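Local coordinates for protein acetoacetate decarboxylase (Sphingomonas wittichii, PDB 5UPB) that probably acts as a lyase-type enzyme related to acetoacetate decarboxylase, built on that family's beta-barrel fold, at residues Ala25-Val30 against Met55-Ala60; Phe181-Trp186 against Pro195-Val200; Asp211-Glu216 against Gly240-Tyr245. All blocks are in the same frame, centred on the assembly; numbering follows the deposited sequence.

Interaction 1: residues Ala25-Val30 against Met55-Ala60; sequences ADMLTV and MAYVGA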
loop_
_atom_site.group_PDB
_atom_site.type_symbol
_atom_site.label_atom_id
_atom_site.label_comp_id
_atom_site.label_asym_id
_atom_site.label_seq_id
_atom_site.Cartn_x
_atom_site.Cartn_y
_atom_site.Cartn_z
ATOM N N ALA A 25 12.841 -10.211 15.805
ATOM C CA ALA A 25 11.662 -9.349 15.875
ATOM C C ALA A 25 11.757 -8.385 17.035
ATOM O O ALA A 25 12.346 -8.689 18.089
ATOM C CB ALA A 25 10.378 -10.170 16.034
ATOM N N ASP A 26 11.138 -7.234 16.846
ATOM C CA ASP A 26 10.810 -6.325 17.937
ATOM C C ASP A 26 9.309 -6.374 18.170
ATOM O O ASP A 26 8.529 -6.303 17.217
ATOM C CB ASP A 26 11.291 -4.911 17.632
ATOM C CG ASP A 26 12.793 -4.838 17.403
ATOM O OD1 ASP A 26 13.541 -5.656 17.974
ATOM O OD2 ASP A 26 13.235 -3.962 16.674
ATOM N N MET A 27 8.905 -6.433 19.445
ATOM C CA MET A 27 7.532 -6.767 19.807
ATOM C C MET A 27 6.987 -5.724 20.770
ATOM O O MET A 27 7.699 -5.261 21.676
ATOM C CB MET A 27 7.429 -8.133 20.519
ATOM C CG MET A 27 7.983 -9.295 19.720
ATOM S SD MET A 27 6.933 -9.695 18.369
ATOM C CE MET A 27 5.573 -10.474 19.210
ATOM N N LEU A 28 5.724 -5.376 20.568
ATOM C CA LEU A 28 4.912 -4.652 21.541
ATOM C C LEU A 28 3.766 -5.567 21.939
ATOM O O LEU A 28 3.010 -6.030 21.074
ATOM C CB LEU A 28 4.386 -3.341 20.945
ATOM C CG LEU A 28 3.265 -2.648 21.715
ATOM C CD1 LEU A 28 3.775 -2.244 23.115
ATOM C CD2 LEU A 28 2.766 -1.397 20.954
ATOM N N THR A 29 3.645 -5.849 23.230
ATOM C CA THR A 29 2.658 -6.795 23.718
ATOM C C THR A 29 1.873 -6.230 24.895
ATOM O O THR A 29 2.452 -5.660 25.834
ATOM C CB THR A 29 3.345 -8.105 24.118
ATOM O OG1 THR A 29 4.021 -8.639 22.970
ATOM C CG2 THR A 29 2.345 -9.125 24.639
ATOM N N VAL A 30 0.549 -6.420 24.843
ATOM C CA VAL A 30 -0.347 -6.098 25.935
ATOM C C VAL A 30 -1.087 -7.366 26.331
ATOM O O VAL A 30 -1.703 -8.040 25.491
ATOM C CB VAL A 30 -1.320 -4.982 25.568
ATOM C CG1 VAL A 30 -2.331 -4.786 26.706
ATOM C CG2 VAL A 30 -0.541 -3.721 25.285
ATOM N N MET A 55 -3.226 -12.359 24.779
ATOM C CA MET A 55 -2.160 -11.408 24.487
ATOM C C MET A 55 -2.473 -10.743 23.156
ATOM O O MET A 55 -2.848 -11.418 22.182
ATOM C CB MET A 55 -0.747 -12.018 24.424
ATOM C CG MET A 55 -0.318 -12.637 23.205
ATOM S SD MET A 55 1.433 -13.011 23.435
ATOM C CE MET A 55 1.360 -14.782 23.292
ATOM N N ALA A 56 -2.383 -9.425 23.135
ATOM C CA ALA A 56 -2.366 -8.659 21.895
ATOM C C ALA A 56 -0.925 -8.244 21.601
ATOM O O ALA A 56 -0.203 -7.856 22.526
ATOM C CB ALA A 56 -3.252 -7.429 22.028
ATOM N N TYR A 57 -0.472 -8.406 20.343
ATOM C CA TYR A 57 0.838 -7.871 19.989
ATOM C C TYR A 57 0.842 -7.221 18.622
ATOM O O TYR A 57 0.056 -7.559 17.730
ATOM C CB TYR A 57 1.973 -8.931 20.046
ATOM C CG TYR A 57 1.958 -10.012 18.982
ATOM C CD1 TYR A 57 2.376 -9.760 17.685
ATOM C CD2 TYR A 57 1.552 -11.289 19.290
ATOM C CE1 TYR A 57 2.365 -10.765 16.724
ATOM C CE2 TYR A 57 1.545 -12.291 18.346
ATOM C CZ TYR A 57 1.945 -12.026 17.072
ATOM O OH TYR A 57 1.958 -13.031 16.145
ATOM N N VAL A 58 1.779 -6.288 18.481
ATOM C CA VAL A 58 2.196 -5.762 17.191
ATOM C C VAL A 58 3.703 -5.915 17.124
ATOM O O VAL A 58 4.406 -5.521 18.062
ATOM C CB VAL A 58 1.834 -4.277 17.015
ATOM C CG1 VAL A 58 2.371 -3.782 15.691
ATOM C CG2 VAL A 58 0.338 -4.075 17.175
ATOM N N GLY A 59 4.197 -6.515 16.054
ATOM C CA GLY A 59 5.624 -6.743 15.916
ATOM C C GLY A 59 6.144 -6.462 14.523
ATOM O O GLY A 59 5.420 -6.546 13.511
ATOM N N ALA A 60 7.430 -6.151 14.486
ATOM C CA ALA A 60 8.210 -6.033 13.256
ATOM C C ALA A 60 9.174 -7.201 13.178
ATOM O O ALA A 60 10.053 -7.349 14.048
ATOM C CB ALA A 60 8.946 -4.682 13.229
#

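Interaction 2: residues Phe181-Trp186 against Pro195-Val200; sequences FGHRHW and PVSELV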
loop_
_atom_site.group_PDB
_atom_site.type_symbol
_atom_site.label_atom_id
_atom_site.label_comp_id
_atom_site.label_asym_id
_atom_site.label_seq_id
_atom_site.Cartn_x
_atom_site.Cartn_y
_atom_site.Cartn_z
ATOM N N PHE A 181 -0.564 -23.460 19.454
ATOM C CA PHE A 181 -1.463 -24.414 18.833
ATOM C C PHE A 181 -2.068 -23.761 17.600
ATOM O O PHE A 181 -2.360 -22.558 17.586
ATOM C CB PHE A 181 -2.546 -24.857 19.823
ATOM C CG PHE A 181 -2.013 -25.505 21.063
ATOM C CD1 PHE A 181 -1.300 -26.677 20.979
ATOM C CD2 PHE A 181 -2.213 -24.929 22.305
ATOM C CE1 PHE A 181 -0.817 -27.289 22.092
ATOM C CE2 PHE A 181 -1.729 -25.541 23.444
ATOM C CZ PHE A 181 -1.023 -26.720 23.338
ATOM N N GLY A 182 -2.199 -24.552 16.536
ATOM C CA GLY A 182 -2.731 -24.053 15.288
ATOM C C GLY A 182 -3.845 -24.950 14.798
ATOM O O GLY A 182 -3.990 -26.100 15.234
ATOM N N HIS A 183 -4.648 -24.397 13.887
ATOM C CA HIS A 183 -5.719 -25.142 13.225
ATOM C C HIS A 183 -5.365 -25.119 11.751
ATOM O O HIS A 183 -5.609 -24.124 11.063
ATOM C CB HIS A 183 -7.095 -24.520 13.473
ATOM C CG HIS A 183 -8.203 -25.245 12.786
ATOM N ND1 HIS A 183 -9.469 -24.711 12.631
ATOM C CD2 HIS A 183 -8.232 -26.462 12.193
ATOM C CE1 HIS A 183 -10.237 -25.589 12.013
ATOM N NE2 HIS A 183 -9.507 -26.650 11.718
ATOM N N ARG A 184 -4.714 -26.167 11.288
ATOM C CA ARG A 184 -4.364 -26.275 9.883
ATOM C C ARG A 184 -5.629 -26.673 9.159
ATOM O O ARG A 184 -6.129 -27.789 9.336
ATOM C CB ARG A 184 -3.199 -27.233 9.684
ATOM C CG ARG A 184 -2.813 -27.414 8.253
ATOM C CD ARG A 184 -1.633 -28.347 8.176
ATOM N NE ARG A 184 -1.020 -28.267 6.862
ATOM C CZ ARG A 184 -1.290 -29.154 5.943
ATOM N NH1 ARG A 184 -2.140 -30.118 6.222
ATOM N NH2 ARG A 184 -0.752 -29.089 4.720
ATOM N N HIS A 185 -6.170 -25.739 8.382
ATOM C CA HIS A 185 -7.522 -25.860 7.866
ATOM C C HIS A 185 -7.524 -25.475 6.397
ATOM O O HIS A 185 -6.977 -24.427 6.042
ATOM C CB HIS A 185 -8.471 -24.943 8.669
ATOM C CG HIS A 185 -9.916 -25.117 8.311
ATOM N ND1 HIS A 185 -10.609 -24.182 7.585
ATOM C CD2 HIS A 185 -10.796 -26.110 8.590
ATOM C CE1 HIS A 185 -11.854 -24.596 7.414
ATOM N NE2 HIS A 185 -11.993 -25.768 8.008
ATOM N N TRP A 186 -8.095 -26.335 5.550
ATOM C CA TRP A 186 -8.111 -26.099 4.108
ATOM C C TRP A 186 -9.424 -26.653 3.585
ATOM O O TRP A 186 -9.517 -27.825 3.194
ATOM C CB TRP A 186 -6.907 -26.737 3.418
ATOM C CG TRP A 186 -6.651 -26.230 2.022
ATOM C CD1 TRP A 186 -6.648 -26.971 0.863
ATOM C CD2 TRP A 186 -6.377 -24.875 1.630
ATOM N NE1 TRP A 186 -6.366 -26.166 -0.220
ATOM C CE2 TRP A 186 -6.207 -24.875 0.217
ATOM C CE3 TRP A 186 -6.249 -23.670 2.325
ATOM C CZ2 TRP A 186 -5.917 -23.712 -0.508
ATOM C CZ3 TRP A 186 -5.971 -22.503 1.601
ATOM C CH2 TRP A 186 -5.806 -22.542 0.187
ATOM N N PRO A 195 -10.710 -31.969 1.694
ATOM C CA PRO A 195 -10.512 -30.966 2.742
ATOM C C PRO A 195 -9.458 -31.403 3.760
ATOM O O PRO A 195 -9.088 -32.566 3.858
ATOM C CB PRO A 195 -11.895 -30.895 3.399
ATOM C CG PRO A 195 -12.394 -32.319 3.307
ATOM C CD PRO A 195 -11.817 -32.888 2.020
ATOM N N VAL A 196 -8.963 -30.431 4.507
ATOM C CA VAL A 196 -8.059 -30.669 5.628
ATOM C C VAL A 196 -8.576 -29.898 6.823
ATOM O O VAL A 196 -8.957 -28.729 6.685
ATOM C CB VAL A 196 -6.605 -30.221 5.332
ATOM C CG1 VAL A 196 -5.684 -30.418 6.608
ATOM C CG2 VAL A 196 -6.038 -30.928 4.111
ATOM N N SER A 197 -8.558 -30.541 7.996
ATOM C CA SER A 197 -8.859 -29.866 9.257
ATOM C C SER A 197 -8.155 -30.604 10.396
ATOM O O SER A 197 -8.580 -31.684 10.815
ATOM C CB SER A 197 -10.362 -29.788 9.500
ATOM O OG SER A 197 -10.599 -29.091 10.718
ATOM N N GLU A 198 -7.092 -30.019 10.922
ATOM C CA GLU A 198 -6.332 -30.710 11.961
ATOM C C GLU A 198 -5.652 -29.724 12.907
ATOM O O GLU A 198 -5.186 -28.645 12.515
ATOM C CB GLU A 198 -5.271 -31.659 11.361
ATOM C CG GLU A 198 -4.310 -30.966 10.379
ATOM C CD GLU A 198 -3.579 -31.919 9.465
ATOM O OE1 GLU A 198 -3.966 -33.103 9.350
ATOM O OE2 GLU A 198 -2.632 -31.473 8.793
ATOM N N LEU A 199 -5.636 -30.110 14.171
ATOM C CA LEU A 199 -4.928 -29.375 15.206
ATOM C C LEU A 199 -3.454 -29.701 15.104
ATOM O O LEU A 199 -3.075 -30.868 14.964
ATOM C CB LEU A 199 -5.511 -29.758 16.574
ATOM C CG LEU A 199 -5.174 -28.990 17.844
ATOM C CD1 LEU A 199 -5.807 -27.624 17.778
ATOM C CD2 LEU A 199 -5.737 -29.769 19.050
ATOM N N VAL A 200 -2.619 -28.659 15.201
ATOM C CA VAL A 200 -1.181 -28.806 15.095
ATOM C C VAL A 200 -0.533 -28.078 16.268
ATOM O O VAL A 200 -1.142 -27.231 16.914
ATOM C CB VAL A 200 -0.643 -28.250 13.754
ATOM C CG1 VAL A 200 -1.247 -28.984 12.578
ATOM C CG2 VAL A 200 -0.979 -26.762 13.625
#

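Interaction 3: residues Asp211-Glu216 against Gly240-Tyr245; sequences DIWAGE and GVTYSY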
loop_
_atom_site.group_PDB
_atom_site.type_symbol
_atom_site.label_atom_id
_atom_site.label_comp_id
_atom_site.label_asym_id
_atom_site.label_seq_id
_atom_site.Cartn_x
_atom_site.Cartn_y
_atom_site.Cartn_z
ATOM N N ASP A 211 16.182 -7.491 25.963
ATOM C CA ASP A 211 15.898 -6.054 25.851
ATOM C C ASP A 211 14.447 -5.751 26.185
ATOM O O ASP A 211 13.698 -5.150 25.412
ATOM C CB ASP A 211 16.278 -5.532 24.463
ATOM C CG ASP A 211 17.783 -5.601 24.225
ATOM O OD1 ASP A 211 18.503 -4.878 24.940
ATOM O OD2 ASP A 211 18.252 -6.405 23.388
ATOM N N ILE A 212 14.068 -6.187 27.361
ATOM C CA ILE A 212 12.691 -6.146 27.829
ATOM C C ILE A 212 12.460 -4.882 28.650
ATOM O O ILE A 212 13.273 -4.526 29.537
ATOM C CB ILE A 212 12.376 -7.396 28.660
ATOM C CG1 ILE A 212 12.662 -8.651 27.855
ATOM C CG2 ILE A 212 10.946 -7.390 29.113
ATOM C CD1 ILE A 212 12.669 -9.940 28.733
ATOM N N TRP A 213 11.345 -4.201 28.351
ATOM C CA TRP A 213 10.886 -3.021 29.081
ATOM C C TRP A 213 9.407 -3.163 29.404
ATOM O O TRP A 213 8.611 -3.547 28.547
ATOM C CB TRP A 213 11.114 -1.747 28.274
ATOM C CG TRP A 213 12.570 -1.542 27.917
ATOM C CD1 TRP A 213 13.231 -2.087 26.859
ATOM C CD2 TRP A 213 13.523 -0.737 28.613
ATOM N NE1 TRP A 213 14.549 -1.687 26.863
ATOM C CE2 TRP A 213 14.749 -0.841 27.917
ATOM C CE3 TRP A 213 13.467 0.048 29.766
ATOM C CZ2 TRP A 213 15.918 -0.205 28.349
ATOM C CZ3 TRP A 213 14.636 0.695 30.188
ATOM C CH2 TRP A 213 15.831 0.577 29.470
ATOM N N ALA A 214 9.036 -2.848 30.634
ATOM C CA ALA A 214 7.657 -2.920 31.089
ATOM C C ALA A 214 7.110 -1.508 31.213
ATOM O O ALA A 214 7.855 -0.536 31.299
ATOM C CB ALA A 214 7.547 -3.642 32.444
ATOM N N GLY A 215 5.794 -1.387 31.257
ATOM C CA GLY A 215 5.246 -0.050 31.376
ATOM C C GLY A 215 3.747 -0.062 31.413
ATOM O O GLY A 215 3.116 -1.087 31.668
ATOM N N GLU A 216 3.195 1.132 31.253
ATOM C CA GLU A 216 1.768 1.322 31.356
ATOM C C GLU A 216 1.162 1.077 29.982
ATOM O O GLU A 216 1.529 1.773 29.035
ATOM C CB GLU A 216 1.429 2.724 31.819
ATOM C CG GLU A 216 -0.068 2.935 32.017
ATOM C CD GLU A 216 -0.442 4.388 32.225
ATOM O OE1 GLU A 216 0.429 5.261 32.040
ATOM O OE2 GLU A 216 -1.615 4.658 32.555
ATOM N N GLY A 240 1.756 -4.468 30.125
ATOM C CA GLY A 240 2.332 -4.200 28.821
ATOM C C GLY A 240 3.835 -4.346 28.868
ATOM O O GLY A 240 4.469 -4.124 29.909
ATOM N N VAL A 241 4.396 -4.766 27.740
ATOM C CA VAL A 241 5.832 -4.970 27.602
ATOM C C VAL A 241 6.231 -4.800 26.138
ATOM O O VAL A 241 5.430 -5.043 25.220
ATOM C CB VAL A 241 6.238 -6.364 28.135
ATOM C CG1 VAL A 241 5.666 -7.444 27.249
ATOM C CG2 VAL A 241 7.729 -6.497 28.224
ATOM N N THR A 242 7.475 -4.336 25.925
ATOM C CA THR A 242 8.115 -4.321 24.607
ATOM C C THR A 242 9.467 -4.997 24.769
ATOM O O THR A 242 10.089 -4.918 25.841
ATOM C CB THR A 242 8.260 -2.884 24.027
ATOM O OG1 THR A 242 8.700 -2.941 22.661
ATOM C CG2 THR A 242 9.255 -2.018 24.862
ATOM N N TYR A 243 9.885 -5.727 23.748
ATOM C CA TYR A 243 11.062 -6.567 23.878
ATOM C C TYR A 243 11.508 -7.013 22.504
ATOM O O TYR A 243 10.806 -6.836 21.494
ATOM C CB TYR A 243 10.796 -7.773 24.763
ATOM C CG TYR A 243 9.696 -8.670 24.255
ATOM C CD1 TYR A 243 8.379 -8.393 24.539
ATOM C CD2 TYR A 243 9.988 -9.830 23.548
ATOM C CE1 TYR A 243 7.369 -9.237 24.099
ATOM C CE2 TYR A 243 9.001 -10.669 23.117
ATOM C CZ TYR A 243 7.687 -10.378 23.404
ATOM O OH TYR A 243 6.700 -11.234 22.966
ATOM N N SER A 244 12.664 -7.668 22.494
ATOM C CA SER A 244 13.175 -8.294 21.282
ATOM C C SER A 244 13.124 -9.804 21.424
ATOM O O SER A 244 13.264 -10.371 22.521
ATOM C CB SER A 244 14.580 -7.811 20.969
ATOM O OG SER A 244 14.537 -6.410 20.797
ATOM N N TYR A 245 12.995 -10.445 20.275
ATOM C CA TYR A 245 12.706 -11.853 20.218
ATOM C C TYR A 245 13.340 -12.483 19.001
ATOM O O TYR A 245 13.259 -11.952 17.891
ATOM C CB TYR A 245 11.167 -11.895 20.092
ATOM C CG TYR A 245 10.452 -13.194 19.955
ATOM C CD1 TYR A 245 10.922 -14.335 20.519
ATOM C CD2 TYR A 245 9.298 -13.267 19.174
ATOM C CE1 TYR A 245 10.251 -15.513 20.387
ATOM C CE2 TYR A 245 8.616 -14.443 19.019
ATOM C CZ TYR A 245 9.092 -15.571 19.622
ATOM O OH TYR A 245 8.428 -16.774 19.455
HETATM O O HOH W 1 16.969 -5.142 20.823
HETATM O O HOH W 2 2.700 -3.537 32.781
#

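Interaction 1: residues Ala25-Val30 against Met55-Ala60
Leu28 and Val58 exchange both of their backbone bonds at the middle of an antiparallel ladder between neighbouring strands, part of the beta-rich core of this acetoacetate decarboxylase-like fold. Leu28 N reaches Val58 O at 2.8 Å (N-H...O 162°), and Val58 N returns to Leu28 O. Asp26 with Ala60 and Val30 with Ala56 form matching pairs, so six amides and six carbonyls are paired off in six bonds. On the outer edges Ala25, Met27 and Thr29 bond to strand 235-249, and Met55 and Tyr57 to strand 80-92.

Leu28, Val30 and Val58 are aliphatic, as suits a side packed against strands 156-166 and 125-129, while Asp26, on the same side, has OD1 gripped by His132 of the second subunit and by Ser244 OG. On the other side, the twice-bent Met27 chain lays CE over one face of the Tyr57 ring, 3.9 Å from its centroid, a CH-pi contact; SD stands obliquely, completing a Met-aromatic pair. Gly59 suits its place because a CB would run into Met27 SD. Tyr57 OH is bonded to Glu83. Thr29 is the exception: its buried OG1, without a polar partner, lies 3.6 Å from Tyr57 CB.

Interaction 2: residues Phe181-Trp186 against Pro195-Val200
Arg184 and Glu198 face each other as a hydrogen-bonded pair of the antiparallel beta hairpin formed by strands 179-186 and 196-202, their side chains running alongside in the same direction. The arginine chain is extended from CG to NE, with CG anti to the backbone N (chi1 179°). Its CB rests 3.9 Å from Val200 CG1, CG lies 4.1 Å from Glu198 OE2, and CD comes within 3.3 Å of the same oxygen. NE donates to Leu116 O. At the tip, NH1 makes a salt bridge to Glu198 OE2 at 2.9 Å, bent at 138°, although the position of NH1 is less certain; the carboxylate lies at the guanidinium edge, the two planes 32° apart. NH1 also meets Val196 CG1 at 3.6 Å, whereas NH2 turns to Pro187 O of the third subunit.

On the other face, His183 NE2 and Ser197 OG share a hydrogen bond of 2.9 Å, and His185 CB sits over the centre of the His183 ring. Gly182 suits its place, since a CB would crowd Val200 CG2.

Replacing Arg184 with a leucine would probably leave Glu198 OE2 without this cationic mate and Pro187 O of the third subunit without this donor. Glu198 OE1 binds Arg254 of its own chain and Thr194 of the third subunit, so the buried carboxylate is likely kept ionised by flanking arginines, tying hairpin pairing to subunit association.

Interaction 3: residues Asp211-Glu216 against Gly240-Tyr245
Trp213 and Thr242 hold strands 206-221 and 235-249 of this beta-rich fold together as an antiparallel hydrogen-bonded pair: Trp213 N donates to Thr242 O at 2.9 Å, and Thr242 N returns to Trp213 O. Trp213 CB meets Thr242 CG2 at 3.9 Å. Val241 presses in closely, its CG2 lying 3.5 Å from Ile212 CG2, tighter than usual for carbons, and 3.1 Å from Trp213 O. With CG2 anti to the backbone N, that methyl lies against Ile212 and the Trp213 carbonyl; a beta-branched residue suits such a place because it fills the space close to the backbone. Ile212 CG1 also packs on Tyr243 CB.

Toward Gly240 the ladder slackens. Gly215 N to Gly240 O is a weak bond of 3.3 Å, but a water completes the join, donating to Gly215 O at 2.7 Å and accepting from Gly240 N. At the other end, Tyr243 CA-H points almost straight at Asp211 O, a buried carbonyl with no conventional partner.

Farther out, Thr242 OG1 is bonded to Met27 O and Arg130, and Ser244 OG to Asp26 OD1. A second water, 2.7 Å from Ser244 OG, donates weakly to Asp211 OD2, which Tyr134 of the second subunit also holds. Chemically, then, hydroxyls on strand 235-249 bind acceptors on strand 21-34, and a carboxylate at the corner of the chain carries the bonding into the subunit interface.

Overall arrangement
Interactions 1 and 3 are neighbouring ladders, their centres about 9 Å apart, because strand 21-34 pairs with 53-65 along one edge and with 235-249 along the other. The strand order here is therefore 53-65, 21-34, 235-249, 206-221, and Ala25 N lies 2.7 Å from Tyr245 O at a probable hydrogen bond joining the two contacts. Both also touch the second subunit. Interaction 2 stands apart: its centre is about 24 Å from that of interaction 1 and about 32 Å from that of interaction 3, which lies across the chain's centre from it, and its hairpin faces the third subunit. The three contacts thus combine core pairing with two subunit interfaces of the four-chain assembly.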